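Local coordinates for protein vibralactone Cyclase (Boreostereum vibrans, PDB 6KD0) that catalyses the cyclization that forms the fused bicyclic beta-lactone of vibralactone, using a hydrolase scaffold of the alpha/beta-hydrolase fold, at residues Asn77-Thr82 against Ser131-Leu136; Pro85-Asp90 against Lys124-Ala129; Gly203-Tyr208 against Phe274-Gly279. One frame throughout, in Å; residues are numbered along the deposited sequence.

Contact 1: Asn77-Thr82 against Ser131-Leu136; sequences NMHVRT and SIDYRL
Val80 and Ile132 sit opposite each other as an antiparallel non-hydrogen-bonded pair, their CA atoms 4.5 Å apart, and Arg81 and Ser131 follow as the hydrogen-bonded pair. This is the antiparallel edge of the mixed alpha/beta-hydrolase sheet, where strand 76-85 lies between strand 64-73 and strand 128-132. The Arg81-Ser131 pair is closed in both directions, from Arg81 N to Ser131 O and from Ser131 N to Arg81 O. A third backbone bond, Asp133 N to His79 O at 3.0 Å, extends the pairing to Asp133 of 131-136. There the side chains join in: His79 ND1 donates to Asp133 OD2 at 2.7 Å, and the oxygen lies in the ring plane. The imidazole and carboxylate planes are 59° apart, and the N-H comes to OD2 from above the carboxylate plane. Both ends of this pair are held again: His79 NE2 bonds to Asp68, Asp133 OD1 takes the backbone N of Tyr111, and the ring of Tyr111 meets the imidazole edge-to-face. Two negative carboxylates on one imidazole would probably favour its protonated form. Asp68 also forms a salt bridge with Arg81, whose end leads away from Ser131.

Val80, Ile132 and Met78 make an apolar patch on one face. The first two run side by side, with Val80 CG2 3.9 Å from Ile132 CG2. Met78, two residues before Val80, reaches the same isoleucine. Its chi1 of 173° swings CG away from the backbone N, and the chain, extended through chi2, brings SD to 3.8 Å from Ile132 CG1; the bend at chi3 (66°) turns the CE methyl beside Ile132 CB. Further back along that chain, Met78 CG rests 3.5 Å from the carbonyl oxygen of Asp133.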
loop_
_atom_site.group_PDB
_atom_site.type_symbol
_atom_site.label_atom_id
_atom_site.label_comp_id
_atom_site.label_asym_id
_atom_site.label_seq_id
_atom_site.Cartn_x
_atom_site.Cartn_y
_atom_site.Cartn_z
ATOM N N ASN A 77 21.532 6.833 -1.760
ATOM C CA ASN A 77 20.494 7.849 -1.909
ATOM C C ASN A 77 19.263 7.186 -2.506
ATOM O O ASN A 77 19.368 6.171 -3.192
ATOM C CB ASN A 77 20.918 9.002 -2.834
ATOM C CG ASN A 77 21.936 9.943 -2.217
ATOM O OD1 ASN A 77 21.901 10.236 -1.024
ATOM N ND2 ASN A 77 22.829 10.462 -3.056
ATOM N N MET A 78 18.096 7.784 -2.259
ATOM C CA MET A 78 16.810 7.244 -2.668
ATOM C C MET A 78 16.070 8.320 -3.446
ATOM O O MET A 78 16.039 9.477 -3.019
ATOM C CB MET A 78 15.969 6.802 -1.449
ATOM C CG MET A 78 14.559 6.404 -1.812
ATOM S SD MET A 78 13.590 5.643 -0.482
ATOM C CE MET A 78 13.452 7.024 0.661
ATOM N N HIS A 79 15.504 7.946 -4.589
ATOM C CA HIS A 79 14.655 8.854 -5.349
ATOM C C HIS A 79 13.291 9.015 -4.682
ATOM O O HIS A 79 12.672 8.032 -4.256
ATOM C CB HIS A 79 14.484 8.339 -6.778
ATOM C CG HIS A 79 13.427 9.064 -7.554
ATOM N ND1 HIS A 79 12.396 8.412 -8.194
ATOM C CD2 HIS A 79 13.237 10.385 -7.779
ATOM C CE1 HIS A 79 11.624 9.302 -8.796
ATOM N NE2 HIS A 79 12.106 10.509 -8.550
ATOM N N VAL A 80 12.824 10.259 -4.612
ATOM C CA VAL A 80 11.536 10.622 -4.049
ATOM C C VAL A 80 10.842 11.517 -5.066
ATOM O O VAL A 80 11.467 12.423 -5.621
ATOM C CB VAL A 80 11.717 11.374 -2.708
ATOM C CG1 VAL A 80 10.412 11.944 -2.241
ATOM C CG2 VAL A 80 12.331 10.462 -1.648
ATOM N N ARG A 81 9.565 11.273 -5.331
ATOM C CA ARG A 81 8.800 12.174 -6.180
ATOM C C ARG A 81 7.659 12.782 -5.381
ATOM O O ARG A 81 6.962 12.078 -4.637
ATOM C CB ARG A 81 8.262 11.450 -7.414
ATOM C CG ARG A 81 7.240 12.273 -8.211
ATOM C CD ARG A 81 7.024 11.680 -9.611
ATOM N NE ARG A 81 8.120 12.020 -10.508
ATOM C CZ ARG A 81 8.084 11.899 -11.830
ATOM N NH1 ARG A 81 6.998 11.438 -12.435
ATOM N NH2 ARG A 81 9.142 12.246 -12.545
ATOM N N THR A 82 7.451 14.090 -5.555
ATOM C CA THR A 82 6.370 14.817 -4.914
ATOM C C THR A 82 5.433 15.361 -5.985
ATOM O O THR A 82 5.869 15.758 -7.078
ATOM C CB THR A 82 6.892 15.959 -4.018
ATOM O OG1 THR A 82 7.555 16.949 -4.821
ATOM C CG2 THR A 82 7.874 15.424 -2.985
ATOM N N SER A 131 5.982 9.806 -3.175
ATOM C CA SER A 131 6.201 8.417 -3.567
ATOM C C SER A 131 7.701 8.146 -3.553
ATOM O O SER A 131 8.479 8.984 -4.013
ATOM C CB SER A 131 5.635 8.164 -4.959
ATOM O OG SER A 131 5.611 6.772 -5.246
ATOM N N ILE A 132 8.127 6.992 -3.039
ATOM C CA ILE A 132 9.560 6.767 -2.846
ATOM C C ILE A 132 10.003 5.426 -3.428
ATOM O O ILE A 132 9.261 4.435 -3.427
ATOM C CB ILE A 132 9.975 6.892 -1.358
ATOM C CG1 ILE A 132 9.745 5.589 -0.571
ATOM C CG2 ILE A 132 9.315 8.117 -0.729
ATOM C CD1 ILE A 132 8.265 5.221 -0.364
ATOM N N ASP A 133 11.242 5.413 -3.931
ATOM C CA ASP A 133 11.840 4.232 -4.551
ATOM C C ASP A 133 12.664 3.467 -3.512
ATOM O O ASP A 133 13.899 3.453 -3.534
ATOM C CB ASP A 133 12.699 4.643 -5.744
ATOM C CG ASP A 133 11.871 5.193 -6.901
ATOM O OD1 ASP A 133 10.631 5.029 -6.875
ATOM O OD2 ASP A 133 12.464 5.787 -7.830
ATOM N N TYR A 134 11.952 2.831 -2.576
ATOM C CA TYR A 134 12.621 2.048 -1.547
ATOM C C TYR A 134 13.352 0.864 -2.173
ATOM O O TYR A 134 12.973 0.351 -3.231
ATOM C CB TYR A 134 11.613 1.586 -0.483
ATOM C CG TYR A 134 10.474 0.695 -0.957
ATOM C CD1 TYR A 134 10.646 -0.682 -1.117
ATOM C CD2 TYR A 134 9.208 1.234 -1.207
ATOM C CE1 TYR A 134 9.584 -1.504 -1.545
ATOM C CE2 TYR A 134 8.138 0.429 -1.616
ATOM C CZ TYR A 134 8.338 -0.938 -1.784
ATOM O OH TYR A 134 7.294 -1.724 -2.194
ATOM N N ARG A 135 14.423 0.421 -1.516
ATOM C CA ARG A 135 15.243 -0.634 -2.102
ATOM C C ARG A 135 14.486 -1.961 -2.160
ATOM O O ARG A 135 13.700 -2.291 -1.264
ATOM C CB ARG A 135 16.554 -0.771 -1.325
ATOM C CG ARG A 135 17.646 0.120 -1.902
ATOM C CD ARG A 135 18.898 0.107 -1.037
ATOM N NE ARG A 135 18.711 0.876 0.188
ATOM C CZ ARG A 135 19.644 1.058 1.119
ATOM N NH1 ARG A 135 20.859 0.521 0.979
ATOM N NH2 ARG A 135 19.369 1.778 2.197
ATOM N N LEU A 136 14.720 -2.716 -3.233
ATOM C CA LEU A 136 14.004 -3.953 -3.515
ATOM C C LEU A 136 14.773 -5.180 -3.055
ATOM O O LEU A 136 16.008 -5.196 -3.030
ATOM C CB LEU A 136 13.738 -4.096 -5.016
ATOM C CG LEU A 136 12.932 -2.934 -5.616
ATOM C CD1 LEU A 136 12.751 -3.142 -7.112
ATOM C CD2 LEU A 136 11.601 -2.811 -4.904
#

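Contact 2: Pro85-Asp90 against Lys124-Ala129; sequences PTSSPD and KLQVCA
Pro85 meets Val127 and Cys128 with CG and CD of its ring: CD lies 3.4 Å from Val127 O and 3.9 Å from Cys128 SG, while CG also leans on the Val127 backbone. Its CB faces the amide of Gln126, 3.8 Å from NE2. The amide reaches this place because the Gln126 chain folds at chi2 (-67°), which turns its end toward the loop after strand 76-85. Ser87 OG is 3.6 Å from Gln126 NE2, and two waters span the two side chains. Water 1 accepts from both Ser87 OG and Gln126 NE2. Water 2 donates to Gln126 OE1 at 2.8 Å, donates more distantly to Ser87 OG and accepts from Ser88 N.

Further out, Gln126 NE2 also donates to Asp123 O in helix 115-125, which holds the amide from the helix side, and Tyr95 packs on this glutamine. Gln126 itself has positive phi where the chain leaves the helix for strand 128-132. On the loop, Ser88 OG accepts from Asp90 N at 3.0 Å in an ST turn. An alanine in place of Gln126 would remove the amide, and waters 1 and 2 would probably lose their mates on the helix side, leaving Pro85 CB less covered. With no direct bond between the amide and the Ser87 hydroxyl, their polar link runs through the two waters, while Pro85 supplies the apolar contact.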
loop_
_atom_site.group_PDB
_atom_site.type_symbol
_atom_site.label_atom_id
_atom_site.label_comp_id
_atom_site.label_asym_id
_atom_site.label_seq_id
_atom_site.Cartn_x
_atom_site.Cartn_y
_atom_site.Cartn_z
ATOM N N PRO A 85 -0.257 20.190 -5.873
ATOM C CA PRO A 85 -1.343 20.892 -6.570
ATOM C C PRO A 85 -0.978 22.340 -6.828
ATOM O O PRO A 85 -0.374 23.006 -5.982
ATOM C CB PRO A 85 -2.530 20.796 -5.604
ATOM C CG PRO A 85 -1.973 20.413 -4.287
ATOM C CD PRO A 85 -0.601 19.826 -4.489
ATOM N N THR A 86 -1.366 22.829 -8.010
ATOM C CA THR A 86 -1.045 24.191 -8.414
ATOM C C THR A 86 -2.227 24.857 -9.096
ATOM O O THR A 86 -2.033 25.679 -9.992
ATOM C CB THR A 86 0.158 24.248 -9.361
ATOM O OG1 THR A 86 -0.152 23.563 -10.583
ATOM C CG2 THR A 86 1.392 23.648 -8.739
ATOM N N SER A 87 -3.457 24.495 -8.713
ATOM C CA SER A 87 -4.633 25.146 -9.287
ATOM C C SER A 87 -5.098 26.359 -8.490
ATOM O O SER A 87 -5.815 27.207 -9.038
ATOM C CB SER A 87 -5.785 24.151 -9.433
ATOM O OG SER A 87 -6.123 23.540 -8.200
ATOM N N SER A 88 -4.730 26.460 -7.214
ATOM C CA SER A 88 -5.057 27.657 -6.450
ATOM C C SER A 88 -4.365 28.881 -7.050
ATOM O O SER A 88 -3.211 28.792 -7.480
ATOM C CB SER A 88 -4.633 27.494 -4.994
ATOM O OG SER A 88 -4.791 28.712 -4.289
ATOM N N PRO A 89 -5.038 30.039 -7.105
ATOM C CA PRO A 89 -4.323 31.286 -7.453
ATOM C C PRO A 89 -3.238 31.665 -6.453
ATOM O O PRO A 89 -2.468 32.589 -6.736
ATOM C CB PRO A 89 -5.435 32.343 -7.482
ATOM C CG PRO A 89 -6.688 31.582 -7.732
ATOM C CD PRO A 89 -6.502 30.222 -7.097
ATOM N N ASP A 90 -3.156 30.976 -5.311
ATOM C CA ASP A 90 -2.235 31.297 -4.216
ATOM C C ASP A 90 -1.064 30.322 -4.284
ATOM O O ASP A 90 -1.121 29.211 -3.753
ATOM C CB ASP A 90 -2.957 31.223 -2.874
ATOM C CG ASP A 90 -2.043 31.477 -1.686
ATOM O OD1 ASP A 90 -0.846 31.785 -1.879
ATOM O OD2 ASP A 90 -2.530 31.355 -0.543
ATOM N N LYS A 124 -7.277 15.980 -7.097
ATOM C CA LYS A 124 -8.639 15.737 -6.633
ATOM C C LYS A 124 -8.791 16.113 -5.170
ATOM O O LYS A 124 -9.794 16.714 -4.784
ATOM C CB LYS A 124 -9.021 14.278 -6.860
ATOM C CG LYS A 124 -10.307 13.854 -6.161
ATOM C CD LYS A 124 -11.366 13.419 -7.153
ATOM C CE LYS A 124 -12.730 13.268 -6.468
ATOM N NZ LYS A 124 -13.683 14.315 -6.935
ATOM N N LEU A 125 -7.794 15.795 -4.346
ATOM C CA LEU A 125 -7.896 15.978 -2.904
ATOM C C LEU A 125 -7.281 17.280 -2.427
ATOM O O LEU A 125 -7.486 17.659 -1.259
ATOM C CB LEU A 125 -7.211 14.811 -2.186
ATOM C CG LEU A 125 -8.103 13.637 -1.809
ATOM C CD1 LEU A 125 -9.101 13.322 -2.901
ATOM C CD2 LEU A 125 -7.258 12.426 -1.474
ATOM N N GLN A 126 -6.528 17.951 -3.291
ATOM C CA GLN A 126 -5.703 19.087 -2.904
ATOM C C GLN A 126 -4.762 18.707 -1.757
ATOM O O GLN A 126 -4.788 19.291 -0.674
ATOM C CB GLN A 126 -6.586 20.286 -2.546
ATOM C CG GLN A 126 -7.382 20.809 -3.749
ATOM C CD GLN A 126 -6.486 21.418 -4.815
ATOM O OE1 GLN A 126 -5.920 22.487 -4.622
ATOM N NE2 GLN A 126 -6.328 20.718 -5.932
ATOM N N VAL A 127 -3.926 17.696 -2.015
ATOM C CA VAL A 127 -2.875 17.296 -1.087
ATOM C C VAL A 127 -1.596 17.137 -1.888
ATOM O O VAL A 127 -1.630 16.883 -3.090
ATOM C CB VAL A 127 -3.194 15.982 -0.336
ATOM C CG1 VAL A 127 -4.530 16.086 0.408
ATOM C CG2 VAL A 127 -3.198 14.809 -1.305
ATOM N N CYS A 128 -0.462 17.307 -1.210
ATOM C CA CYS A 128 0.837 16.966 -1.769
ATOM C C CYS A 128 1.082 15.483 -1.528
ATOM O O CYS A 128 1.013 15.022 -0.387
ATOM C CB CYS A 128 1.955 17.785 -1.128
ATOM S SG CYS A 128 1.760 19.556 -1.381
ATOM N N ALA A 129 1.352 14.745 -2.592
ATOM C CA ALA A 129 1.651 13.325 -2.487
ATOM C C ALA A 129 3.151 13.105 -2.589
ATOM O O ALA A 129 3.862 13.855 -3.262
ATOM C CB ALA A 129 0.939 12.519 -3.566
HETATM O O HOH W 1 -4.871 21.123 -8.661
HETATM O O HOH W 2 -3.991 24.099 -5.768
#

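Contact 3: Gly203-Tyr208 against Phe274-Gly279; sequences GQLVQY and FFMSCG
Leu205 and Phe274 are the first of three parallel bridges between the two segments, on strands 203-207 and 273-278, neighbours in the central sheet of the alpha/beta-hydrolase fold, whose short axes run 5° apart. Four backbone N-H...O bonds join them: Phe274 N to Gln204 O, Val206 N to Phe274 O, Met276 N to Val206 O and a fourth farther on. In that one Tyr208 N lies 2.7 Å from Met276 O.

Met276 can be followed outward. Its CB lies 3.8 Å from Val206 O, and CG stays near the same carbonyl. With CG beside the backbone N (chi1 -53°), the chain runs alongside Gln207, pointing the same way, and SD settles 3.9 Å from Gln207 CG. SD also lies in the plane of the Phe274 ring, at its edge. A bend at chi3 (75°) turns the tip, and the side chain packs on Thr330 of helix 321-338. On the same face Leu205 CD1 meets Phe274 CD1 at 3.6 Å, the two side chains lying side by side. On the other face Val206 CG2 touches Phe275 CD2 at 3.5 Å; Val206 also packs on Ser183 and Leu184 of helix 178-192.

Just past strand 203-207, Tyr208 CD2 meets Cys278 SG obliquely at 3.7 Å, a sulfur-aromatic contact. Ser177, His311 and Asp281, all touched by Tyr208, are placed as in a Ser-His-Asp triad and are probably catalytic, as in other alpha/beta hydrolases, with Ser177 probably on the nucleophile elbow. Gln207 OE1 bonds to Gln176, within that elbow sequence. Through Tyr208, the ladder thus joins the sheet directly to the presumed active site.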
loop_
_atom_site.group_PDB
_atom_site.type_symbol
_atom_site.label_atom_id
_atom_site.label_comp_id
_atom_site.label_asym_id
_atom_site.label_seq_id
_atom_site.Cartn_x
_atom_site.Cartn_y
_atom_site.Cartn_z
ATOM N N GLY A 203 -3.446 9.506 9.870
ATOM C CA GLY A 203 -4.279 8.492 9.263
ATOM C C GLY A 203 -3.434 7.529 8.462
ATOM O O GLY A 203 -2.285 7.817 8.109
ATOM N N GLN A 204 -4.027 6.378 8.180
ATOM C CA GLN A 204 -3.336 5.357 7.417
ATOM C C GLN A 204 -4.314 4.580 6.553
ATOM O O GLN A 204 -5.364 4.152 7.031
ATOM C CB GLN A 204 -2.598 4.387 8.336
ATOM C CG GLN A 204 -1.987 3.231 7.581
ATOM C CD GLN A 204 -0.895 2.583 8.380
ATOM O OE1 GLN A 204 -1.004 2.470 9.600
ATOM N NE2 GLN A 204 0.176 2.174 7.710
ATOM N N LEU A 205 -3.950 4.371 5.291
ATOM C CA LEU A 205 -4.732 3.559 4.369
ATOM C C LEU A 205 -3.848 2.436 3.866
ATOM O O LEU A 205 -2.710 2.687 3.458
ATOM C CB LEU A 205 -5.237 4.388 3.182
ATOM C CG LEU A 205 -6.194 3.670 2.219
ATOM C CD1 LEU A 205 -7.194 4.666 1.649
ATOM C CD2 LEU A 205 -5.449 2.971 1.082
ATOM N N VAL A 206 -4.360 1.204 3.876
ATOM C CA VAL A 206 -3.608 0.114 3.260
ATOM C C VAL A 206 -4.535 -0.733 2.402
ATOM O O VAL A 206 -5.741 -0.850 2.658
ATOM C CB VAL A 206 -2.855 -0.766 4.294
ATOM C CG1 VAL A 206 -1.842 0.066 5.067
ATOM C CG2 VAL A 206 -3.825 -1.435 5.233
ATOM N N GLN A 207 -3.960 -1.330 1.366
ATOM C CA GLN A 207 -4.695 -2.228 0.486
ATOM C C GLN A 207 -4.022 -3.589 0.534
ATOM O O GLN A 207 -2.845 -3.706 0.180
ATOM C CB GLN A 207 -4.729 -1.695 -0.952
ATOM C CG GLN A 207 -5.167 -0.236 -1.082
ATOM C CD GLN A 207 -4.854 0.359 -2.451
ATOM O OE1 GLN A 207 -3.780 0.126 -3.009
ATOM N NE2 GLN A 207 -5.783 1.149 -2.992
ATOM N N TYR A 208 -4.774 -4.609 0.964
ATOM C CA TYR A 208 -4.417 -6.029 0.952
ATOM C C TYR A 208 -2.940 -6.298 1.257
ATOM O O TYR A 208 -2.268 -6.944 0.452
ATOM C CB TYR A 208 -4.833 -6.654 -0.404
ATOM C CG TYR A 208 -4.572 -5.841 -1.679
ATOM C CD1 TYR A 208 -3.318 -5.814 -2.272
ATOM C CD2 TYR A 208 -5.595 -5.118 -2.309
ATOM C CE1 TYR A 208 -3.069 -5.091 -3.432
ATOM C CE2 TYR A 208 -5.349 -4.379 -3.471
ATOM C CZ TYR A 208 -4.088 -4.377 -4.029
ATOM O OH TYR A 208 -3.797 -3.657 -5.179
ATOM N N PHE A 274 -7.891 2.854 7.433
ATOM C CA PHE A 274 -8.811 2.475 6.367
ATOM C C PHE A 274 -8.182 1.294 5.637
ATOM O O PHE A 274 -7.123 1.436 5.012
ATOM C CB PHE A 274 -9.074 3.651 5.424
ATOM C CG PHE A 274 -10.172 3.406 4.404
ATOM C CD1 PHE A 274 -9.898 2.795 3.191
ATOM C CD2 PHE A 274 -11.465 3.844 4.644
ATOM C CE1 PHE A 274 -10.901 2.591 2.256
ATOM C CE2 PHE A 274 -12.478 3.641 3.717
ATOM C CZ PHE A 274 -12.193 3.013 2.515
ATOM N N PHE A 275 -8.838 0.138 5.714
ATOM C CA PHE A 275 -8.291 -1.128 5.258
ATOM C C PHE A 275 -9.113 -1.632 4.082
ATOM O O PHE A 275 -10.348 -1.666 4.150
ATOM C CB PHE A 275 -8.304 -2.145 6.403
ATOM C CG PHE A 275 -7.384 -3.299 6.198
ATOM C CD1 PHE A 275 -7.717 -4.316 5.321
ATOM C CD2 PHE A 275 -6.176 -3.370 6.891
ATOM C CE1 PHE A 275 -6.858 -5.391 5.126
ATOM C CE2 PHE A 275 -5.319 -4.447 6.699
ATOM C CZ PHE A 275 -5.666 -5.447 5.819
ATOM N N MET A 276 -8.439 -2.004 2.998
ATOM C CA MET A 276 -9.114 -2.489 1.804
ATOM C C MET A 276 -8.638 -3.902 1.519
ATOM O O MET A 276 -7.433 -4.146 1.465
ATOM C CB MET A 276 -8.834 -1.578 0.611
ATOM C CG MET A 276 -9.153 -0.145 0.902
ATOM S SD MET A 276 -8.904 0.893 -0.532
ATOM C CE MET A 276 -10.347 0.455 -1.503
ATOM N N SER A 277 -9.577 -4.819 1.319
ATOM C CA SER A 277 -9.275 -6.233 1.173
ATOM C C SER A 277 -9.876 -6.772 -0.116
ATOM O O SER A 277 -10.962 -6.357 -0.529
ATOM C CB SER A 277 -9.811 -7.029 2.365
ATOM O OG SER A 277 -9.363 -8.388 2.341
ATOM N N CYS A 278 -9.166 -7.704 -0.743
ATOM C CA CYS A 278 -9.692 -8.462 -1.870
ATOM C C CYS A 278 -10.053 -9.859 -1.384
ATOM O O CYS A 278 -9.287 -10.483 -0.636
ATOM C CB CYS A 278 -8.679 -8.536 -3.015
ATOM S SG CYS A 278 -8.400 -6.935 -3.794
ATOM N N GLY A 279 -11.205 -10.361 -1.831
ATOM C CA GLY A 279 -11.716 -11.603 -1.274
ATOM C C GLY A 279 -10.966 -12.836 -1.739
ATOM O O GLY A 279 -10.815 -13.796 -0.985
#

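Overall arrangement
All three contacts reach one mixed sheet, at different depths. Contact 3 lies nearest the centre of the chain, wholly buried between parallel strands, and is held by a backbone ladder with apolar and sulfur packing on both faces. Contact 1 is set at the antiparallel side, with an apolar patch on one face and charged and imidazole groups on the other. Contact 2, the most peripheral, joins a loop to the helix-strand connection through packing and water. Contacts 1 and 2 share strand 128-132 and touch where Thr82 CB lies 3.8 Å from Ala129 O; contact 2 is nested within the loop that contact 1 closes. Contact 3 follows later in the chain, its nearest atoms about 8 Å from contact 2.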